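Local coordinates for protein starch synthase I (Hordeum vulgare, PDB 4HLN) that belongs to the starch synthase family of glycosyltransferases, whose two Rossmann-like domains face each other in the GT-B arrangement, at residues V440-I446 against D469-L475; K425-E431 against R510-D516; E431-P435 against D495-W500; D464-E468 against L580-R584. All coordinates share one frame; numbering follows the deposited sequence.

In the fold
Helix 419-432 starts two of the contacts. Interaction 2 ties it to helix 505-514 and closes the longer of these two loops, while interaction 3 ties its C-terminal end to strand 497-501 and nests inside that loop. Interaction 1 nests inside both and pairs strands 442-446 and 471-476 in the parallel sheet of the C-terminal Rossmann-like domain. Interaction 4 begins between those two strands, at the end of helix 455-466, and runs on to helix 576-592. It therefore crosses the other three. Interactions 1, 2 and 3 touch one another. Interaction 4 touches interaction 1, where Leu465 meets Val470, and interaction 3, through Lys496. Interactions 2 and 4 do not touch.

Interaction 1 (V440-I446 against D469-L475); sequences VPLIGFI and DVQFVML
Asp469 meets Pro441 through its backbone, with Asp469 O 3.3 Å from Pro441 CD. Its carboxylate OD2 forms a salt bridge with Arg437. Val470 follows, and its CG1 lies 4.0 Å from Pro441 CG. Gln471 begins the regular pairing: Gln471 N gives a nearly straight bond to Pro441 O (2.9 Å, 172°), and Gln471 O accepts Ile443 N. Its side chain crosses Val440 at about a right angle, with Gln471 CD 3.5 Å from Val440 CG1. Gln429 and Pro435 hold the amide end. Phe472 has CG anti to the backbone N (chi1 179°), which places ring atom CD1 3.6 Å from Ile443 CG2. Val473 N donates to Ile443 O at 2.8 Å, and Val473 O accepts Phe445 N. On the face opposite Phe472, Val473 CG1 packs on Leu442 CD1. Met474 bends at its last torsion and brings CE 3.6 Å from Phe445 CD1. Leu475 N closes the ladder on Phe445 O at 2.9 Å. These are the two parallel strands of a beta-alpha-beta unit, joined through helix 455-466. Their pairing thus rests on backbone bonds and apolar packing, while the polar ends of Asp469 and Gln471 tie it to the adjoining helix and loop.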
loop_
_atom_site.group_PDB
_atom_site.type_symbol
_atom_site.label_atom_id
_atom_site.label_comp_id
_atom_site.label_asym_id
_atom_site.label_seq_id
_atom_site.Cartn_x
_atom_site.Cartn_y
_atom_site.Cartn_z
ATOM N N VAL A 440 -20.665 -5.129 -27.283
ATOM C CA VAL A 440 -19.224 -5.342 -27.318
ATOM C C VAL A 440 -18.617 -5.083 -25.929
ATOM O O VAL A 440 -19.017 -4.144 -25.240
ATOM C CB VAL A 440 -18.572 -4.408 -28.366
ATOM C CG1 VAL A 440 -18.697 -2.957 -27.926
ATOM C CG2 VAL A 440 -17.121 -4.756 -28.582
ATOM N N PRO A 441 -17.664 -5.933 -25.502
ATOM C CA PRO A 441 -16.947 -5.737 -24.237
ATOM C C PRO A 441 -15.991 -4.558 -24.329
ATOM O O PRO A 441 -15.133 -4.527 -25.215
ATOM C CB PRO A 441 -16.134 -7.026 -24.091
ATOM C CG PRO A 441 -16.772 -8.002 -25.021
ATOM C CD PRO A 441 -17.273 -7.190 -26.156
ATOM N N LEU A 442 -16.140 -3.598 -23.424
ATOM C CA LEU A 442 -15.271 -2.435 -23.399
ATOM C C LEU A 442 -14.343 -2.506 -22.195
ATOM O O LEU A 442 -14.789 -2.647 -21.055
ATOM C CB LEU A 442 -16.097 -1.154 -23.378
ATOM C CG LEU A 442 -15.331 0.157 -23.187
ATOM C CD1 LEU A 442 -14.125 0.259 -24.104
ATOM C CD2 LEU A 442 -16.264 1.336 -23.403
ATOM N N ILE A 443 -13.047 -2.413 -22.462
ATOM C CA ILE A 443 -12.032 -2.644 -21.453
ATOM C C ILE A 443 -11.144 -1.434 -21.268
ATOM O O ILE A 443 -10.719 -0.808 -22.246
ATOM C CB ILE A 443 -11.149 -3.811 -21.850
ATOM C CG1 ILE A 443 -11.979 -5.086 -21.891
ATOM C CG2 ILE A 443 -10.011 -3.967 -20.866
ATOM C CD1 ILE A 443 -11.331 -6.189 -22.666
ATOM N N GLY A 444 -10.860 -1.120 -20.003
ATOM C CA GLY A 444 -10.074 0.047 -19.654
ATOM C C GLY A 444 -8.779 -0.284 -18.925
ATOM O O GLY A 444 -8.704 -1.231 -18.126
ATOM N N PHE A 445 -7.748 0.498 -19.226
ATOM C CA PHE A 445 -6.573 0.569 -18.380
ATOM C C PHE A 445 -6.360 2.030 -18.013
ATOM O O PHE A 445 -6.575 2.913 -18.831
ATOM C CB PHE A 445 -5.331 0.033 -19.093
ATOM C CG PHE A 445 -4.049 0.433 -18.424
ATOM C CD1 PHE A 445 -3.472 1.673 -18.684
ATOM C CD2 PHE A 445 -3.438 -0.408 -17.505
ATOM C CE1 PHE A 445 -2.302 2.058 -18.054
ATOM C CE2 PHE A 445 -2.265 -0.026 -16.870
ATOM C CZ PHE A 445 -1.699 1.206 -17.144
ATOM N N ILE A 446 -5.927 2.287 -16.787
ATOM C CA ILE A 446 -5.688 3.657 -16.356
ATOM C C ILE A 446 -4.479 3.769 -15.439
ATOM O O ILE A 446 -4.384 3.070 -14.432
ATOM C CB ILE A 446 -6.892 4.228 -15.585
ATOM C CG1 ILE A 446 -8.169 4.155 -16.425
ATOM C CG2 ILE A 446 -6.605 5.656 -15.142
ATOM C CD1 ILE A 446 -9.384 4.835 -15.746
ATOM N N ASP A 469 -13.632 -9.663 -30.725
ATOM C CA ASP A 469 -14.504 -8.503 -30.856
ATOM C C ASP A 469 -14.609 -7.790 -29.519
ATOM O O ASP A 469 -15.458 -8.126 -28.691
ATOM C CB ASP A 469 -15.895 -8.890 -31.350
ATOM C CG ASP A 469 -16.771 -7.673 -31.616
ATOM O OD1 ASP A 469 -16.208 -6.559 -31.739
ATOM O OD2 ASP A 469 -18.013 -7.829 -31.705
ATOM N N VAL A 470 -13.726 -6.818 -29.317
ATOM C CA VAL A 470 -13.694 -6.035 -28.093
ATOM C C VAL A 470 -13.191 -4.640 -28.398
ATOM O O VAL A 470 -12.560 -4.399 -29.436
ATOM C CB VAL A 470 -12.747 -6.640 -27.028
ATOM C CG1 VAL A 470 -13.157 -8.048 -26.682
ATOM C CG2 VAL A 470 -11.304 -6.604 -27.510
ATOM N N GLN A 471 -13.476 -3.723 -27.484
ATOM C CA GLN A 471 -12.885 -2.398 -27.534
ATOM C C GLN A 471 -11.989 -2.216 -26.303
ATOM O O GLN A 471 -12.236 -2.784 -25.240
ATOM C CB GLN A 471 -13.968 -1.327 -27.603
ATOM C CG GLN A 471 -15.139 -1.714 -28.490
ATOM C CD GLN A 471 -16.149 -0.603 -28.619
ATOM O OE1 GLN A 471 -16.452 0.097 -27.646
ATOM N NE2 GLN A 471 -16.670 -0.416 -29.828
ATOM N N PHE A 472 -10.933 -1.435 -26.457
ATOM C CA PHE A 472 -9.956 -1.293 -25.402
ATOM C C PHE A 472 -9.445 0.132 -25.361
ATOM O O PHE A 472 -8.853 0.621 -26.313
ATOM C CB PHE A 472 -8.786 -2.248 -25.625
ATOM C CG PHE A 472 -7.727 -2.131 -24.587
ATOM C CD1 PHE A 472 -7.709 -2.984 -23.497
ATOM C CD2 PHE A 472 -6.760 -1.147 -24.675
ATOM C CE1 PHE A 472 -6.731 -2.869 -22.518
ATOM C CE2 PHE A 472 -5.781 -1.027 -23.697
ATOM C CZ PHE A 472 -5.771 -1.890 -22.620
ATOM N N VAL A 473 -9.676 0.807 -24.251
ATOM C CA VAL A 473 -9.162 2.151 -24.111
ATOM C C VAL A 473 -8.208 2.198 -22.938
ATOM O O VAL A 473 -8.501 1.690 -21.852
ATOM C CB VAL A 473 -10.283 3.181 -23.897
ATOM C CG1 VAL A 473 -11.231 2.730 -22.776
ATOM C CG2 VAL A 473 -9.684 4.548 -23.586
ATOM N N MET A 474 -7.047 2.788 -23.153
ATOM C CA MET A 474 -6.181 3.023 -22.026
ATOM C C MET A 474 -5.865 4.505 -21.965
ATOM O O MET A 474 -5.706 5.161 -22.988
ATOM C CB MET A 474 -4.929 2.139 -22.076
ATOM C CG MET A 474 -3.993 2.420 -23.221
ATOM S SD MET A 474 -2.735 1.135 -23.389
ATOM C CE MET A 474 -1.826 1.297 -21.856
ATOM N N LEU A 475 -5.840 5.027 -20.750
ATOM C CA LEU A 475 -5.517 6.413 -20.506
ATOM C C LEU A 475 -4.317 6.431 -19.589
ATOM O O LEU A 475 -4.303 5.756 -18.554
ATOM C CB LEU A 475 -6.698 7.117 -19.821
ATOM C CG LEU A 475 -6.343 8.283 -18.891
ATOM C CD1 LEU A 475 -6.079 9.530 -19.689
ATOM C CD2 LEU A 475 -7.435 8.545 -17.878
#

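Interaction 2 (K425-E431 against R510-D516); sequences KAELQRE and RITAGCD
Lys425 and Asp516 form one of two salt bridges across this contact, with Lys425 NZ 2.8 Å from Asp516 OD2. CG of Lys425 is anti to the backbone N (chi1 -177°) and the chain beyond is extended. It passes Gly514 O on the way, with CB at 3.3 Å from that oxygen. The ammonium meets the syn lone pair of OD2. It also donates to the carbonyls of Val440 and Glu438, while OD2 accepts Leu442 N. The second bridge joins Glu431 OE2 to Arg510 NH1 at 2.8 Å. The carboxylate comes in at the guanidinium edge, and the two planes lie 39° apart. Arg510 NE donates separately to Cys408 O. Both helices cover the same face of the Rossmann-like sheet, where Leu428 rests on Leu442 and Ile511 on Ile446. The axes of the two short helical segments approach to 8.9 Å. Apolar packing centres on Leu428. Its CD2 lies against the backbone of the second helix, 3.6 Å from Gly514 CA and 3.6 Å from Arg510 O. Its other methyl, CD1, faces Ile511 CG1 at 4.2 Å.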
loop_
_atom_site.group_PDB
_atom_site.type_symbol
_atom_site.label_atom_id
_atom_site.label_comp_id
_atom_site.label_asym_id
_atom_site.label_seq_id
_atom_site.Cartn_x
_atom_site.Cartn_y
_atom_site.Cartn_z
ATOM N N LYS A 425 -21.550 4.223 -20.879
ATOM C CA LYS A 425 -20.760 3.482 -21.863
ATOM C C LYS A 425 -20.942 4.023 -23.274
ATOM O O LYS A 425 -19.979 4.124 -24.043
ATOM C CB LYS A 425 -21.132 1.998 -21.860
ATOM C CG LYS A 425 -20.292 1.162 -22.816
ATOM C CD LYS A 425 -20.843 -0.243 -22.912
ATOM C CE LYS A 425 -19.979 -1.128 -23.776
ATOM N NZ LYS A 425 -20.391 -2.544 -23.628
ATOM N N ALA A 426 -22.185 4.350 -23.613
ATOM C CA ALA A 426 -22.500 4.828 -24.940
ATOM C C ALA A 426 -21.855 6.189 -25.103
ATOM O O ALA A 426 -21.201 6.468 -26.109
ATOM C CB ALA A 426 -23.984 4.910 -25.117
ATOM N N GLU A 427 -22.022 7.023 -24.081
ATOM C CA GLU A 427 -21.471 8.364 -24.101
ATOM C C GLU A 427 -19.952 8.346 -24.112
ATOM O O GLU A 427 -19.308 9.271 -24.599
ATOM C CB GLU A 427 -21.988 9.161 -22.913
ATOM C CG GLU A 427 -23.392 9.680 -23.123
ATOM C CD GLU A 427 -23.519 10.471 -24.421
ATOM O OE1 GLU A 427 -23.068 11.641 -24.451
ATOM O OE2 GLU A 427 -24.059 9.919 -25.409
ATOM N N LEU A 428 -19.383 7.280 -23.575
ATOM C CA LEU A 428 -17.946 7.142 -23.557
ATOM C C LEU A 428 -17.457 6.700 -24.926
ATOM O O LEU A 428 -16.481 7.240 -25.438
ATOM C CB LEU A 428 -17.514 6.154 -22.465
ATOM C CG LEU A 428 -16.017 5.838 -22.371
ATOM C CD1 LEU A 428 -15.207 7.085 -22.008
ATOM C CD2 LEU A 428 -15.774 4.710 -21.376
ATOM N N GLN A 429 -18.126 5.717 -25.522
ATOM C CA GLN A 429 -17.767 5.298 -26.874
ATOM C C GLN A 429 -17.818 6.505 -27.798
ATOM O O GLN A 429 -16.937 6.700 -28.640
ATOM C CB GLN A 429 -18.694 4.197 -27.375
ATOM C CG GLN A 429 -18.408 2.860 -26.721
ATOM C CD GLN A 429 -19.548 1.876 -26.862
ATOM O OE1 GLN A 429 -20.721 2.259 -26.874
ATOM N NE2 GLN A 429 -19.210 0.591 -26.957
ATOM N N ARG A 430 -18.833 7.340 -27.613
ATOM C CA ARG A 430 -18.968 8.523 -28.446
ATOM C C ARG A 430 -17.794 9.486 -28.264
ATOM O O ARG A 430 -17.176 9.918 -29.236
ATOM C CB ARG A 430 -20.316 9.207 -28.211
ATOM C CG ARG A 430 -21.506 8.379 -28.720
ATOM C CD ARG A 430 -22.789 9.205 -28.788
ATOM N NE ARG A 430 -23.876 8.560 -28.054
ATOM C CZ ARG A 430 -24.829 7.820 -28.611
ATOM N NH1 ARG A 430 -24.839 7.628 -29.913
ATOM N NH2 ARG A 430 -25.772 7.272 -27.864
ATOM N N GLU A 431 -17.471 9.801 -27.019
ATOM C CA GLU A 431 -16.339 10.667 -26.723
ATOM C C GLU A 431 -15.013 10.146 -27.315
ATOM O O GLU A 431 -14.137 10.927 -27.682
ATOM C CB GLU A 431 -16.213 10.800 -25.216
ATOM C CG GLU A 431 -15.352 11.942 -24.734
ATOM C CD GLU A 431 -15.292 12.002 -23.204
ATOM O OE1 GLU A 431 -16.068 11.265 -22.541
ATOM O OE2 GLU A 431 -14.475 12.785 -22.664
ATOM N N ARG A 510 -14.953 8.889 -16.157
ATOM C CA ARG A 510 -15.835 8.411 -17.222
ATOM C C ARG A 510 -15.416 7.061 -17.784
ATOM O O ARG A 510 -16.267 6.253 -18.172
ATOM C CB ARG A 510 -15.897 9.417 -18.354
ATOM C CG ARG A 510 -16.928 10.491 -18.154
ATOM C CD ARG A 510 -16.780 11.557 -19.217
ATOM N NE ARG A 510 -16.568 12.841 -18.572
ATOM C CZ ARG A 510 -15.676 13.743 -18.958
ATOM N NH1 ARG A 510 -14.904 13.508 -20.013
ATOM N NH2 ARG A 510 -15.572 14.888 -18.289
ATOM N N ILE A 511 -14.109 6.816 -17.838
ATOM C CA ILE A 511 -13.634 5.509 -18.260
ATOM C C ILE A 511 -14.053 4.475 -17.235
ATOM O O ILE A 511 -14.580 3.420 -17.583
ATOM C CB ILE A 511 -12.115 5.475 -18.452
ATOM C CG1 ILE A 511 -11.758 6.081 -19.803
ATOM C CG2 ILE A 511 -11.603 4.048 -18.392
ATOM C CD1 ILE A 511 -10.332 6.504 -19.899
ATOM N N THR A 512 -13.843 4.794 -15.966
ATOM C CA THR A 512 -14.169 3.860 -14.899
ATOM C C THR A 512 -15.637 3.484 -14.970
ATOM O O THR A 512 -15.990 2.307 -14.867
ATOM C CB THR A 512 -13.849 4.456 -13.529
ATOM O OG1 THR A 512 -12.469 4.814 -13.502
ATOM C CG2 THR A 512 -14.127 3.453 -12.418
ATOM N N ALA A 513 -16.489 4.486 -15.171
ATOM C CA ALA A 513 -17.924 4.238 -15.254
ATOM C C ALA A 513 -18.329 3.572 -16.563
ATOM O O ALA A 513 -19.197 2.711 -16.562
ATOM C CB ALA A 513 -18.722 5.534 -15.028
ATOM N N GLY A 514 -17.697 3.964 -17.670
ATOM C CA GLY A 514 -18.106 3.501 -18.987
ATOM C C GLY A 514 -17.741 2.067 -19.320
ATOM O O GLY A 514 -18.544 1.341 -19.917
ATOM N N CYS A 515 -16.536 1.660 -18.924
ATOM C CA CYS A 515 -16.015 0.318 -19.206
ATOM C C CYS A 515 -16.724 -0.790 -18.457
ATOM O O CYS A 515 -17.268 -0.581 -17.371
ATOM C CB CYS A 515 -14.530 0.226 -18.856
ATOM S SG CYS A 515 -13.473 1.246 -19.874
ATOM N N ASP A 516 -16.672 -1.984 -19.037
ATOM C CA ASP A 516 -17.271 -3.162 -18.429
ATOM C C ASP A 516 -16.238 -3.842 -17.553
ATOM O O ASP A 516 -16.559 -4.360 -16.480
ATOM C CB ASP A 516 -17.776 -4.115 -19.511
ATOM C CG ASP A 516 -18.798 -3.457 -20.432
ATOM O OD1 ASP A 516 -19.820 -2.936 -19.921
ATOM O OD2 ASP A 516 -18.561 -3.434 -21.663
#

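Interaction 3 (E431-P435 against D495-W500); sequences ELGLP and DKFRGW
Arg498 of the sheet-edge strand reaches two backbone carbonyls at the end of helix 419-432. Arg498 NE donates to Leu432 O at 2.9 Å, and that oxygen lies in the guanidinium plane. Arg498 NH2 donates to Gly433 O, also at 2.9 Å, but stands above the plane of that carbonyl. The third nitrogen, NH1, turns back to its own strand: Arg498 NH1 bonds Phe497 O at 2.9 Å and also Lys494 O. A bend at chi2 (-68°) folds the arginine chain and turns the guanidinium edge toward these acceptors. Leu434 lies over one face of that group, with Leu434 CD2 3.5 Å from Arg498 CZ. Around it, Leu432 CD2 meets the edge of the Trp500 ring and Pro435 CG sits 3.5 Å from Asp495 O. Gly433, with positive phi, ends the helix in a Schellman motif. The guanidinium thus serves carbonyls at the C-terminal end of the helix, where its positive charge would probably suit the negative end of the helix dipole, and these bonds tie that end to the strand.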
loop_
_atom_site.group_PDB
_atom_site.type_symbol
_atom_site.label_atom_id
_atom_site.label_comp_id
_atom_site.label_asym_id
_atom_site.label_seq_id
_atom_site.Cartn_x
_atom_site.Cartn_y
_atom_site.Cartn_z
ATOM N N GLU A 431 -17.471 9.801 -27.019
ATOM C CA GLU A 431 -16.339 10.667 -26.723
ATOM C C GLU A 431 -15.013 10.146 -27.315
ATOM O O GLU A 431 -14.137 10.927 -27.682
ATOM C CB GLU A 431 -16.213 10.800 -25.216
ATOM C CG GLU A 431 -15.352 11.942 -24.734
ATOM C CD GLU A 431 -15.292 12.002 -23.204
ATOM O OE1 GLU A 431 -16.068 11.265 -22.541
ATOM O OE2 GLU A 431 -14.475 12.785 -22.664
ATOM N N LEU A 432 -14.868 8.830 -27.407
ATOM C CA LEU A 432 -13.614 8.239 -27.864
ATOM C C LEU A 432 -13.633 7.932 -29.358
ATOM O O LEU A 432 -12.598 7.619 -29.950
ATOM C CB LEU A 432 -13.291 6.968 -27.075
ATOM C CG LEU A 432 -13.146 7.164 -25.569
ATOM C CD1 LEU A 432 -13.110 5.851 -24.826
ATOM C CD2 LEU A 432 -11.915 7.975 -25.257
ATOM N N GLY A 433 -14.813 8.012 -29.962
ATOM C CA GLY A 433 -14.944 7.783 -31.386
ATOM C C GLY A 433 -15.099 6.310 -31.719
ATOM O O GLY A 433 -14.876 5.875 -32.853
ATOM N N LEU A 434 -15.480 5.529 -30.722
ATOM C CA LEU A 434 -15.683 4.114 -30.935
ATOM C C LEU A 434 -17.077 3.824 -31.455
ATOM O O LEU A 434 -18.032 4.565 -31.178
ATOM C CB LEU A 434 -15.458 3.357 -29.639
ATOM C CG LEU A 434 -14.008 3.353 -29.162
ATOM C CD1 LEU A 434 -13.944 2.854 -27.728
ATOM C CD2 LEU A 434 -13.151 2.494 -30.094
ATOM N N PRO A 435 -17.196 2.747 -32.234
ATOM C CA PRO A 435 -18.517 2.242 -32.603
ATOM C C PRO A 435 -19.418 2.067 -31.363
ATOM O O PRO A 435 -19.087 1.329 -30.416
ATOM C CB PRO A 435 -18.206 0.896 -33.272
ATOM C CG PRO A 435 -16.702 0.643 -33.044
ATOM C CD PRO A 435 -16.109 2.000 -32.891
ATOM N N ASP A 495 -10.940 0.635 -34.885
ATOM C CA ASP A 495 -12.323 0.480 -34.445
ATOM C C ASP A 495 -12.403 -0.256 -33.101
ATOM O O ASP A 495 -13.491 -0.567 -32.598
ATOM C CB ASP A 495 -13.106 -0.287 -35.515
ATOM C CG ASP A 495 -12.439 -1.622 -35.890
ATOM O OD1 ASP A 495 -11.183 -1.716 -35.850
ATOM O OD2 ASP A 495 -13.176 -2.581 -36.224
ATOM N N LYS A 496 -11.241 -0.533 -32.524
ATOM C CA LYS A 496 -11.159 -1.387 -31.350
ATOM C C LYS A 496 -10.287 -0.797 -30.244
ATOM O O LYS A 496 -10.497 -1.082 -29.069
ATOM C CB LYS A 496 -10.607 -2.755 -31.740
ATOM C CG LYS A 496 -11.503 -3.580 -32.629
ATOM C CD LYS A 496 -10.858 -4.934 -32.925
ATOM C CE LYS A 496 -11.804 -5.860 -33.673
ATOM N NZ LYS A 496 -11.294 -7.259 -33.730
ATOM N N PHE A 497 -9.306 0.018 -30.617
ATOM C CA PHE A 497 -8.328 0.496 -29.647
ATOM C C PHE A 497 -8.219 2.014 -29.608
ATOM O O PHE A 497 -8.100 2.662 -30.645
ATOM C CB PHE A 497 -6.947 -0.100 -29.934
ATOM C CG PHE A 497 -5.876 0.406 -29.021
ATOM C CD1 PHE A 497 -5.471 -0.340 -27.924
ATOM C CD2 PHE A 497 -5.281 1.636 -29.244
ATOM C CE1 PHE A 497 -4.482 0.127 -27.072
ATOM C CE2 PHE A 497 -4.298 2.111 -28.392
ATOM C CZ PHE A 497 -3.894 1.352 -27.302
ATOM N N ARG A 498 -8.237 2.565 -28.399
ATOM C CA ARG A 498 -8.037 3.992 -28.182
ATOM C C ARG A 498 -7.002 4.259 -27.087
ATOM O O ARG A 498 -7.030 3.640 -26.022
ATOM C CB ARG A 498 -9.357 4.672 -27.814
ATOM C CG ARG A 498 -10.422 4.620 -28.905
ATOM C CD ARG A 498 -10.052 5.458 -30.123
ATOM N NE ARG A 498 -11.137 5.454 -31.100
ATOM C CZ ARG A 498 -11.243 4.590 -32.103
ATOM N NH1 ARG A 498 -10.322 3.651 -32.289
ATOM N NH2 ARG A 498 -12.277 4.668 -32.925
ATOM N N GLY A 499 -6.094 5.187 -27.365
ATOM C CA GLY A 499 -5.071 5.576 -26.419
ATOM C C GLY A 499 -5.158 7.060 -26.124
ATOM O O GLY A 499 -4.883 7.906 -26.987
ATOM N N TRP A 500 -5.554 7.373 -24.896
ATOM C CA TRP A 500 -5.711 8.747 -24.463
ATOM C C TRP A 500 -4.445 9.123 -23.725
ATOM O O TRP A 500 -4.246 8.729 -22.569
ATOM C CB TRP A 500 -6.913 8.860 -23.523
ATOM C CG TRP A 500 -7.515 10.243 -23.394
ATOM C CD1 TRP A 500 -8.698 10.666 -23.930
ATOM C CD2 TRP A 500 -6.983 11.368 -22.663
ATOM N NE1 TRP A 500 -8.929 11.982 -23.595
ATOM C CE2 TRP A 500 -7.897 12.437 -22.815
ATOM C CE3 TRP A 500 -5.824 11.576 -21.902
ATOM C CZ2 TRP A 500 -7.689 13.698 -22.235
ATOM C CZ3 TRP A 500 -5.617 12.829 -21.320
ATOM C CH2 TRP A 500 -6.546 13.873 -21.492
#

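Interaction 4 (D464-E468 against L580-R584); sequences DLMRE and LWALR
Asp464 OD1 is gripped by two arginines, one from each side of the contact. Arg584 NH2 lies 3.2 Å from Asp464 OD1 in a salt bridge, and Arg467 NH2 bonds the same oxygen at 2.9 Å, arriving from above the carboxylate plane. Arg584 has a second partner. Its NE donates to Glu468 OE1 at 2.7 Å (161°), with the oxygen close to the guanidinium plane and the NE above the plane of the carboxylate. Both acids therefore sit at the edge of one guanidinium, which should fix its rotation. Arg584 is extended from CG to NE, while Glu468 bends at chi2 (-112°), bringing OE1 to that edge. The two charged groups of this pair are turned 43° apart. The four residues make a salt-bridge network. The rest of the contact is apolar: Leu580 sets CD1 4.0 Å from Asp464 CB and CD2 4.1 Å from Leu465 CB, and Leu465 CD2 meets Leu583 CD1 at 4.2 Å. The contact joins the end of helix 455-466, just ahead of strand 471-476, to helix 576-592. The latter helix carries Thr585 and Thr589 of the glycan pocket. It also packs on Pro441 and Val470, just ahead of the two strands, and Leu465 rests on Val470.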
loop_
_atom_site.group_PDB
_atom_site.type_symbol
_atom_site.label_atom_id
_atom_site.label_comp_id
_atom_site.label_asym_id
_atom_site.label_seq_id
_atom_site.Cartn_x
_atom_site.Cartn_y
_atom_site.Cartn_z
ATOM N N ASP A 464 -2.776 -10.223 -29.897
ATOM C CA ASP A 464 -3.553 -11.432 -29.689
ATOM C C ASP A 464 -4.964 -11.085 -29.213
ATOM O O ASP A 464 -5.906 -11.864 -29.373
ATOM C CB ASP A 464 -2.844 -12.306 -28.655
ATOM C CG ASP A 464 -3.054 -13.783 -28.897
ATOM O OD1 ASP A 464 -4.112 -14.156 -29.449
ATOM O OD2 ASP A 464 -2.155 -14.570 -28.531
ATOM N N LEU A 465 -5.101 -9.898 -28.634
ATOM C CA LEU A 465 -6.346 -9.480 -27.995
ATOM C C LEU A 465 -7.337 -8.876 -28.983
ATOM O O LEU A 465 -8.549 -9.057 -28.843
ATOM C CB LEU A 465 -6.039 -8.487 -26.867
ATOM C CG LEU A 465 -7.121 -8.071 -25.857
ATOM C CD1 LEU A 465 -7.888 -6.852 -26.328
ATOM C CD2 LEU A 465 -8.071 -9.221 -25.526
ATOM N N MET A 466 -6.816 -8.162 -29.978
ATOM C CA MET A 466 -7.641 -7.584 -31.038
ATOM C C MET A 466 -8.166 -8.634 -32.026
ATOM O O MET A 466 -8.998 -8.331 -32.874
ATOM C CB MET A 466 -6.870 -6.499 -31.787
ATOM C CG MET A 466 -6.241 -5.437 -30.884
ATOM S SD MET A 466 -7.351 -4.133 -30.281
ATOM C CE MET A 466 -8.331 -5.006 -29.072
ATOM N N ARG A 467 -7.676 -9.864 -31.917
ATOM C CA ARG A 467 -8.259 -10.981 -32.656
ATOM C C ARG A 467 -9.730 -11.179 -32.268
ATOM O O ARG A 467 -10.483 -11.858 -32.966
ATOM C CB ARG A 467 -7.484 -12.269 -32.375
ATOM C CG ARG A 467 -6.142 -12.382 -33.079
ATOM C CD ARG A 467 -5.423 -13.659 -32.658
ATOM N NE ARG A 467 -4.372 -14.036 -33.598
ATOM C CZ ARG A 467 -3.133 -14.380 -33.250
ATOM N NH1 ARG A 467 -2.247 -14.710 -34.183
ATOM N NH2 ARG A 467 -2.778 -14.395 -31.972
ATOM N N GLU A 468 -10.134 -10.587 -31.150
ATOM C CA GLU A 468 -11.481 -10.782 -30.636
ATOM C C GLU A 468 -12.316 -9.532 -30.863
ATOM O O GLU A 468 -11.778 -8.462 -31.162
ATOM C CB GLU A 468 -11.432 -11.100 -29.144
ATOM C CG GLU A 468 -10.259 -11.982 -28.732
ATOM C CD GLU A 468 -10.693 -13.364 -28.266
ATOM O OE1 GLU A 468 -9.817 -14.239 -28.088
ATOM O OE2 GLU A 468 -11.910 -13.575 -28.072
ATOM N N LEU A 580 -4.352 -13.058 -20.833
ATOM C CA LEU A 580 -5.316 -13.247 -21.906
ATOM C C LEU A 580 -6.329 -14.296 -21.518
ATOM O O LEU A 580 -7.523 -14.163 -21.818
ATOM C CB LEU A 580 -4.621 -13.639 -23.198
ATOM C CG LEU A 580 -3.776 -12.490 -23.732
ATOM C CD1 LEU A 580 -2.775 -12.995 -24.760
ATOM C CD2 LEU A 580 -4.661 -11.378 -24.301
ATOM N N TRP A 581 -5.861 -15.336 -20.841
ATOM C CA TRP A 581 -6.781 -16.368 -20.408
ATOM C C TRP A 581 -7.884 -15.745 -19.547
ATOM O O TRP A 581 -9.078 -15.913 -19.820
ATOM C CB TRP A 581 -6.055 -17.493 -19.674
ATOM C CG TRP A 581 -7.003 -18.515 -19.156
ATOM C CD1 TRP A 581 -7.539 -19.562 -19.847
ATOM C CD2 TRP A 581 -7.561 -18.577 -17.837
ATOM N NE1 TRP A 581 -8.387 -20.282 -19.036
ATOM C CE2 TRP A 581 -8.417 -19.698 -17.798
ATOM C CE3 TRP A 581 -7.413 -17.798 -16.683
ATOM C CZ2 TRP A 581 -9.122 -20.058 -16.651
ATOM C CZ3 TRP A 581 -8.114 -18.157 -15.545
ATOM C CH2 TRP A 581 -8.958 -19.277 -15.538
ATOM N N ALA A 582 -7.478 -14.994 -18.529
ATOM C CA ALA A 582 -8.433 -14.329 -17.641
ATOM C C ALA A 582 -9.343 -13.332 -18.369
ATOM O O ALA A 582 -10.547 -13.285 -18.123
ATOM C CB ALA A 582 -7.715 -13.647 -16.522
ATOM N N LEU A 583 -8.766 -12.525 -19.249
ATOM C CA LEU A 583 -9.565 -11.623 -20.064
ATOM C C LEU A 583 -10.630 -12.385 -20.816
ATOM O O LEU A 583 -11.803 -12.011 -20.796
ATOM C CB LEU A 583 -8.689 -10.882 -21.060
ATOM C CG LEU A 583 -7.939 -9.727 -20.421
ATOM C CD1 LEU A 583 -7.204 -8.933 -21.470
ATOM C CD2 LEU A 583 -8.931 -8.853 -19.711
ATOM N N ARG A 584 -10.219 -13.457 -21.484
ATOM C CA ARG A 584 -11.167 -14.234 -22.258
ATOM C C ARG A 584 -12.208 -14.856 -21.356
ATOM O O ARG A 584 -13.388 -14.889 -21.689
ATOM C CB ARG A 584 -10.458 -15.292 -23.079
ATOM C CG ARG A 584 -9.735 -14.706 -24.265
ATOM C CD ARG A 584 -9.096 -15.797 -25.086
ATOM N NE ARG A 584 -8.205 -15.246 -26.103
ATOM C CZ ARG A 584 -6.879 -15.321 -26.051
ATOM N NH1 ARG A 584 -6.288 -15.941 -25.026
ATOM N NH2 ARG A 584 -6.147 -14.786 -27.026
#